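Local structure of TRAP dicarboxylate transporter, DctP subunit (Sulfurospirillum deleyianum, 4OVS) at residues A[104-107]-A[108-111]; A[196-200]-A[201-205]; A[238-241]-A[242-246]. The protein binds succinate and probably serves as the periplasmic solute-binding subunit of a TRAP transporter, handing dicarboxylates to its membrane components. One frame throughout, in Å; residues are numbered along the deposited sequence.

Contact 1: A[104-107]-A[108-111]; sequences FDLP and FIFR
F104 reaches across the turn to F110, and the meeting can be traced outward along its side chain. F104 CB lies 4.1 Å from F110 CE2. F104 CG, next along, is equally far from F110 CZ, and the ring then closes in, F104 CD1 coming to 3.5 Å from F110 CZ while F104 CE1 draws back from the same atom. The F104 atom CD1 lies near the plane of the F110 ring, at its edge, but the two rings are oblique, their planes 45° apart. With chi1 at -60°, F104 CG stands anti to its own carbonyl carbon, which sets the ring beside that of F110; F91 meets the F104 ring edge-to-face, and helix 113-120 packs against both phenylalanines. Between them the chain reverses in a type II beta turn from L106 to I109. P107 suits the second position because its ring holds phi near the value needed, whereas F108 takes the positive phi of the third, where glycine is more usual. The closing bond is weak, I109 N to L106 O at 3.4 Å. The methyl I109 CG2 also comes close to that carbonyl, 3.3 Å from L106 O, and the apolar branch ends L106 CD1 and I109 CD1 meet at 4.0 Å. The ring of F108 lies against helix 299-310, and the carbonyl oxygen of P107 is hydrogen-bonded to Y313 OH.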
loop_
_atom_site.group_PDB
_atom_site.type_symbol
_atom_site.label_atom_id
_atom_site.label_comp_id
_atom_site.label_asym_id
_atom_site.label_seq_id
_atom_site.Cartn_x
_atom_site.Cartn_y
_atom_site.Cartn_z
ATOM N N PHE A 104 -6.043 9.424 1.062
ATOM C CA PHE A 104 -5.600 8.600 -0.054
ATOM C C PHE A 104 -6.276 7.189 -0.091
ATOM O O PHE A 104 -6.161 6.460 -1.071
ATOM C CB PHE A 104 -4.089 8.417 0.035
ATOM C CG PHE A 104 -3.293 9.696 -0.023
ATOM C CD1 PHE A 104 -3.814 10.849 -0.588
ATOM C CD2 PHE A 104 -1.990 9.732 0.463
ATOM C CE1 PHE A 104 -3.066 12.015 -0.666
ATOM C CE2 PHE A 104 -1.228 10.917 0.394
ATOM C CZ PHE A 104 -1.764 12.041 -0.176
ATOM N N ASP A 105 -6.981 6.824 0.974
ATOM C CA ASP A 105 -7.772 5.591 1.033
ATOM C C ASP A 105 -9.207 5.756 0.542
ATOM O O ASP A 105 -9.906 4.777 0.346
ATOM C CB ASP A 105 -7.900 5.109 2.476
ATOM C CG ASP A 105 -6.730 4.322 2.932
ATOM O OD1 ASP A 105 -5.859 3.990 2.091
ATOM O OD2 ASP A 105 -6.688 4.037 4.148
ATOM N N LEU A 106 -9.678 6.986 0.390
ATOM C CA LEU A 106 -11.084 7.181 0.030
ATOM C C LEU A 106 -11.401 6.492 -1.285
ATOM O O LEU A 106 -10.626 6.552 -2.225
ATOM C CB LEU A 106 -11.408 8.656 -0.079
ATOM C CG LEU A 106 -11.416 9.426 1.235
ATOM C CD1 LEU A 106 -11.396 10.940 0.946
ATOM C CD2 LEU A 106 -12.637 9.012 2.086
ATOM N N PRO A 107 -12.534 5.806 -1.348
ATOM C CA PRO A 107 -12.832 5.060 -2.575
ATOM C C PRO A 107 -13.059 5.959 -3.792
ATOM O O PRO A 107 -13.811 6.908 -3.734
ATOM C CB PRO A 107 -14.081 4.259 -2.213
ATOM C CG PRO A 107 -14.609 4.853 -0.952
ATOM C CD PRO A 107 -13.438 5.469 -0.246
ATOM N N PHE A 108 -12.351 5.660 -4.877
ATOM C CA PHE A 108 -12.464 6.397 -6.127
ATOM C C PHE A 108 -11.959 7.837 -6.090
ATOM O O PHE A 108 -12.289 8.608 -6.975
ATOM C CB PHE A 108 -13.895 6.385 -6.643
ATOM C CG PHE A 108 -14.370 5.017 -7.021
ATOM C CD1 PHE A 108 -14.050 4.479 -8.251
ATOM C CD2 PHE A 108 -15.099 4.256 -6.134
ATOM C CE1 PHE A 108 -14.460 3.201 -8.610
ATOM C CE2 PHE A 108 -15.529 2.964 -6.488
ATOM C CZ PHE A 108 -15.205 2.441 -7.727
ATOM N N ILE A 109 -11.121 8.183 -5.119
ATOM C CA ILE A 109 -10.598 9.549 -5.038
ATOM C C ILE A 109 -9.608 9.859 -6.191
ATOM O O ILE A 109 -9.566 10.969 -6.718
ATOM C CB ILE A 109 -9.976 9.849 -3.632
ATOM C CG1 ILE A 109 -9.606 11.333 -3.502
ATOM C CG2 ILE A 109 -8.741 9.039 -3.383
ATOM C CD1 ILE A 109 -10.591 12.160 -2.744
ATOM N N PHE A 110 -8.831 8.867 -6.609
ATOM C CA PHE A 110 -7.849 9.071 -7.684
ATOM C C PHE A 110 -8.404 8.529 -9.016
ATOM O O PHE A 110 -8.788 7.351 -9.080
ATOM C CB PHE A 110 -6.510 8.373 -7.374
ATOM C CG PHE A 110 -5.757 8.943 -6.180
ATOM C CD1 PHE A 110 -5.189 10.218 -6.227
ATOM C CD2 PHE A 110 -5.616 8.223 -5.025
ATOM C CE1 PHE A 110 -4.499 10.747 -5.124
ATOM C CE2 PHE A 110 -4.943 8.745 -3.921
ATOM C CZ PHE A 110 -4.386 10.023 -3.972
ATOM N N ARG A 111 -8.414 9.361 -10.065
ATOM C CA ARG A 111 -8.996 9.022 -11.362
ATOM C C ARG A 111 -8.109 8.100 -12.144
ATOM O O ARG A 111 -8.595 7.335 -12.966
ATOM C CB ARG A 111 -9.166 10.261 -12.227
ATOM C CG ARG A 111 -10.033 11.316 -11.665
ATOM C CD ARG A 111 -10.320 12.368 -12.703
ATOM N NE ARG A 111 -9.130 13.077 -13.169
ATOM C CZ ARG A 111 -8.508 14.043 -12.490
ATOM N NH1 ARG A 111 -8.924 14.414 -11.280
ATOM N NH2 ARG A 111 -7.447 14.643 -13.016
#

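Contact 2: A[196-200]-A[201-205]; sequences YSALQ and QGVVD
L199 has CG anti to its carbonyl carbon (chi1 -63°) and V204 has CG1 placed likewise (chi1 -67°); the first torsion lets L199 CD2 reach the loop, and the second leaves V204 CG2, between backbone N and carbonyl carbon, to receive it. The two methyls, L199 CD2 and V204 CG2, touch at 3.6 Å. Beside them the end of helix 195-200 closes in a Schellman motif. G202 is the first residue to leave helical angles, with phi at 76°, a value that a residue without a side chain adopts at little cost. Q201 N still makes the helical bond to S197 O at 2.9 Å, whereas V203 N turns back to A198 O at 3.0 Å, a bond weakened by its angle, and G202 N reaches L199 O in another weak bond. The apolar contact that usually accompanies this motif is present as well: A198 CB and V203 CB lie 4.0 Å apart, small and beta-branched groups fitting closely where the chain doubles back. Outside, Q200 and Q201 run side by side in the same direction on the exposed surface, with their amide planes nearly perpendicular. D205, leading to strand 206-209, is anchored by the backbone N of K167 and a salt bridge to K154. A water bridges the turn, giving hydrogen bonds to L199 O at 2.6 Å and V204 O at 2.8 Å. Besides the weak bond from G202 N, L199 O thus has a shorter one from the water, and the carbonyls of S197, A198 and L199, near the helix end, are supplied with donors by the loop and the solvent, while the aliphatic groups of A198, L199, V203 and V204 pack together.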
loop_
_atom_site.group_PDB
_atom_site.type_symbol
_atom_site.label_atom_id
_atom_site.label_comp_id
_atom_site.label_asym_id
_atom_site.label_seq_id
_atom_site.Cartn_x
_atom_site.Cartn_y
_atom_site.Cartn_z
ATOM N N TYR A 196 -3.182 -14.476 3.955
ATOM C CA TYR A 196 -3.266 -15.729 3.221
ATOM C C TYR A 196 -3.889 -16.851 4.066
ATOM O O TYR A 196 -4.819 -17.554 3.643
ATOM C CB TYR A 196 -1.865 -16.140 2.773
ATOM C CG TYR A 196 -1.830 -17.548 2.177
ATOM C CD1 TYR A 196 -1.831 -18.683 2.976
ATOM C CD2 TYR A 196 -1.785 -17.715 0.825
ATOM C CE1 TYR A 196 -1.796 -19.956 2.412
ATOM C CE2 TYR A 196 -1.761 -18.966 0.250
ATOM C CZ TYR A 196 -1.753 -20.077 1.041
ATOM O OH TYR A 196 -1.734 -21.296 0.420
ATOM N N SER A 197 -3.380 -17.017 5.273
ATOM C CA SER A 197 -3.875 -18.009 6.189
ATOM C C SER A 197 -5.348 -17.728 6.535
ATOM O O SER A 197 -6.189 -18.618 6.474
ATOM C CB SER A 197 -2.993 -17.992 7.434
ATOM O OG SER A 197 -3.207 -19.134 8.222
ATOM N N ALA A 198 -5.673 -16.478 6.866
ATOM C CA ALA A 198 -7.086 -16.108 7.116
ATOM C C ALA A 198 -8.036 -16.398 5.922
ATOM O O ALA A 198 -9.159 -16.831 6.124
ATOM C CB ALA A 198 -7.196 -14.646 7.556
ATOM N N LEU A 199 -7.595 -16.169 4.686
ATOM C CA LEU A 199 -8.426 -16.525 3.526
ATOM C C LEU A 199 -8.494 -18.072 3.370
ATOM O O LEU A 199 -9.551 -18.667 3.123
ATOM C CB LEU A 199 -7.880 -15.879 2.259
ATOM C CG LEU A 199 -7.859 -14.350 2.159
ATOM C CD1 LEU A 199 -7.084 -13.913 0.963
ATOM C CD2 LEU A 199 -9.287 -13.794 2.099
ATOM N N GLN A 200 -7.365 -18.731 3.565
ATOM C CA GLN A 200 -7.329 -20.170 3.462
ATOM C C GLN A 200 -8.224 -20.894 4.464
ATOM O O GLN A 200 -8.764 -21.950 4.147
ATOM C CB GLN A 200 -5.915 -20.694 3.634
ATOM C CG GLN A 200 -5.831 -22.187 3.364
ATOM C CD GLN A 200 -4.431 -22.677 3.463
ATOM O OE1 GLN A 200 -3.830 -23.075 2.465
ATOM N NE2 GLN A 200 -3.878 -22.641 4.670
ATOM N N GLN A 201 -8.359 -20.331 5.664
ATOM C CA GLN A 201 -9.054 -20.976 6.783
ATOM C C GLN A 201 -10.489 -20.478 6.977
ATOM O O GLN A 201 -11.135 -20.831 7.950
ATOM C CB GLN A 201 -8.266 -20.763 8.090
ATOM C CG GLN A 201 -6.925 -21.455 8.099
ATOM C CD GLN A 201 -7.080 -22.975 8.034
ATOM O OE1 GLN A 201 -6.768 -23.620 7.024
ATOM N NE2 GLN A 201 -7.586 -23.548 9.112
ATOM N N GLY A 202 -10.956 -19.612 6.080
ATOM C CA GLY A 202 -12.309 -19.075 6.147
ATOM C C GLY A 202 -12.568 -18.010 7.186
ATOM O O GLY A 202 -13.725 -17.640 7.432
ATOM N N VAL A 203 -11.513 -17.500 7.811
ATOM C CA VAL A 203 -11.707 -16.487 8.851
ATOM C C VAL A 203 -12.359 -15.237 8.270
ATOM O O VAL A 203 -13.136 -14.582 8.957
ATOM C CB VAL A 203 -10.390 -16.094 9.544
ATOM C CG1 VAL A 203 -10.588 -14.870 10.465
ATOM C CG2 VAL A 203 -9.843 -17.273 10.313
ATOM N N VAL A 204 -12.020 -14.915 7.018
ATOM C CA VAL A 204 -12.721 -13.892 6.231
ATOM C C VAL A 204 -13.088 -14.488 4.856
ATOM O O VAL A 204 -12.468 -15.475 4.421
ATOM C CB VAL A 204 -11.900 -12.622 6.039
ATOM C CG1 VAL A 204 -11.688 -11.887 7.358
ATOM C CG2 VAL A 204 -10.573 -12.930 5.387
ATOM N N ASP A 205 -14.094 -13.912 4.191
ATOM C CA ASP A 205 -14.509 -14.369 2.871
ATOM C C ASP A 205 -13.656 -13.772 1.758
ATOM O O ASP A 205 -13.294 -14.459 0.813
ATOM C CB ASP A 205 -15.975 -14.019 2.622
ATOM C CG ASP A 205 -16.893 -14.623 3.647
ATOM O OD1 ASP A 205 -16.757 -15.839 3.960
ATOM O OD2 ASP A 205 -17.759 -13.878 4.137
HETATM O O HOH W 1 -11.986 -17.782 2.952
#

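Contact 3: A[238-241]-A[242-246]; sequences VIMS and ESFWK
M240, here selenomethionine, meets W245 across the junction where strand 233-241 passes into helix 242-247. Its chain bends at chi3 (-75°), which brings the end over one face of the indole. The atom SE stands 4.2 Å from the centroid of the W245 six-membered ring, a Met-aromatic contact; the soft, polarisable thioether of a methionine suits such a face, selenium here standing in for sulfur. W245 also packs on V256 and L257 of helix 253-289 and makes a cation-pi contact with K253. Without the indole, as with an alanine here, the end of M240 would probably lose its aromatic floor and K253 its pi partner. S241 is the helix N-cap. With chi1 at 168°, its OG reaches forward over the first turn of the helix and accepts a weak but nearly straight bond from F244 N at 3.3 Å, while bonding also to L79 O. S241 O takes W245 N at 2.9 Å, the first regular bond of the helix, and S241 CB meets F244 CB at 3.7 Å. A small hydroxyl side chain fits this buried corner, where OG accepts from an amide at the helix start and links the corner to L79 O, making the strand-to-helix switch a polar joint flanked by aromatic packing.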
loop_
_atom_site.group_PDB
_atom_site.type_symbol
_atom_site.label_atom_id
_atom_site.label_comp_id
_atom_site.label_asym_id
_atom_site.label_seq_id
_atom_site.Cartn_x
_atom_site.Cartn_y
_atom_site.Cartn_z
ATOM N N VAL A 238 7.870 6.332 2.116
ATOM C CA VAL A 238 9.129 5.855 2.700
ATOM C C VAL A 238 9.425 6.730 3.897
ATOM O O VAL A 238 9.382 7.977 3.802
ATOM C CB VAL A 238 10.277 5.931 1.670
ATOM C CG1 VAL A 238 11.619 5.472 2.248
ATOM C CG2 VAL A 238 9.945 5.110 0.449
ATOM N N ILE A 239 9.681 6.076 5.027
ATOM C CA ILE A 239 10.096 6.755 6.239
ATOM C C ILE A 239 11.341 6.184 6.885
ATOM O O ILE A 239 11.665 5.009 6.723
ATOM C CB ILE A 239 9.029 6.759 7.319
ATOM C CG1 ILE A 239 8.562 5.327 7.589
ATOM C CG2 ILE A 239 7.871 7.669 6.916
ATOM C CD1 ILE A 239 7.741 5.241 8.819
HETATM N N MSE A 240 12.023 7.032 7.647
HETATM C CA MSE A 240 13.198 6.604 8.376
HETATM C C MSE A 240 13.053 6.881 9.862
HETATM O O MSE A 240 12.259 7.719 10.285
HETATM C CB MSE A 240 14.467 7.267 7.846
HETATM C CG MSE A 240 14.726 7.153 6.397
HETATM SE SE MSE A 240 16.617 7.517 5.924
HETATM C CE MSE A 240 16.636 9.484 6.119
ATOM N N SER A 241 13.800 6.130 10.656
ATOM C CA SER A 241 13.845 6.347 12.098
ATOM C C SER A 241 14.581 7.659 12.370
ATOM O O SER A 241 15.726 7.861 11.949
ATOM C CB SER A 241 14.562 5.200 12.807
ATOM O OG SER A 241 14.847 5.544 14.151
ATOM N N GLU A 242 13.904 8.561 13.054
ATOM C CA GLU A 242 14.499 9.841 13.421
ATOM C C GLU A 242 15.780 9.726 14.287
ATOM O O GLU A 242 16.729 10.514 14.113
ATOM C CB GLU A 242 13.434 10.652 14.155
ATOM C CG GLU A 242 13.772 12.057 14.438
ATOM C CD GLU A 242 12.571 12.774 15.006
ATOM O OE1 GLU A 242 11.832 13.411 14.213
ATOM O OE2 GLU A 242 12.356 12.667 16.241
ATOM N N SER A 243 15.831 8.774 15.217
ATOM C CA SER A 243 17.003 8.683 16.083
ATOM C C SER A 243 18.147 7.968 15.361
ATOM O O SER A 243 19.314 8.340 15.511
ATOM C CB SER A 243 16.646 8.027 17.419
ATOM O OG SER A 243 16.053 6.773 17.222
ATOM N N PHE A 244 17.819 6.982 14.521
ATOM C CA PHE A 244 18.821 6.448 13.604
ATOM C C PHE A 244 19.393 7.579 12.724
ATOM O O PHE A 244 20.607 7.728 12.615
ATOM C CB PHE A 244 18.247 5.314 12.723
ATOM C CG PHE A 244 18.989 5.124 11.414
ATOM C CD1 PHE A 244 20.185 4.428 11.361
ATOM C CD2 PHE A 244 18.471 5.639 10.235
ATOM C CE1 PHE A 244 20.856 4.267 10.153
ATOM C CE2 PHE A 244 19.141 5.507 9.021
ATOM C CZ PHE A 244 20.333 4.818 8.980
ATOM N N TRP A 245 18.537 8.383 12.106
ATOM C CA TRP A 245 19.029 9.408 11.191
ATOM C C TRP A 245 19.843 10.479 11.950
ATOM O O TRP A 245 20.838 10.999 11.439
ATOM C CB TRP A 245 17.874 10.065 10.452
ATOM C CG TRP A 245 18.269 10.857 9.233
ATOM C CD1 TRP A 245 17.984 12.178 8.982
ATOM C CD2 TRP A 245 18.990 10.386 8.080
ATOM N NE1 TRP A 245 18.478 12.549 7.767
ATOM C CE2 TRP A 245 19.093 11.471 7.182
ATOM C CE3 TRP A 245 19.547 9.164 7.721
ATOM C CZ2 TRP A 245 19.745 11.371 5.959
ATOM C CZ3 TRP A 245 20.192 9.059 6.493
ATOM C CH2 TRP A 245 20.275 10.146 5.624
ATOM N N LYS A 246 19.411 10.807 13.158
ATOM C CA LYS A 246 20.115 11.812 13.972
ATOM C C LYS A 246 21.568 11.386 14.197
ATOM O O LYS A 246 22.489 12.189 14.060
ATOM C CB LYS A 246 19.406 11.994 15.313
ATOM C CG LYS A 246 19.991 13.103 16.212
ATOM C CD LYS A 246 18.918 14.136 16.609
ATOM C CE LYS A 246 19.494 15.277 17.421
ATOM N NZ LYS A 246 19.843 14.870 18.811
#

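The three contacts follow one another along the chain and do not touch. Contacts 1 and 3 approach most closely, their nearest atoms about 10 Å apart, whereas the nearest atoms of contacts 2 and 3 are about 23 Å apart. Contacts 1 and 2 are about 17 Å apart at their nearest atoms. Relative to the succinate pocket, contact 2 lies nearest: the side chain of V204 is about 4 Å from that of R169, a succinate-binding residue, and the side chain of L199 is about 10 Å from bound succinate. In contact 1 the side chain of F104 is about 13 Å from the ligand and about 10 Å from that of Y236. Contact 3 is structural packing away from the site, although its strand also contains Y236.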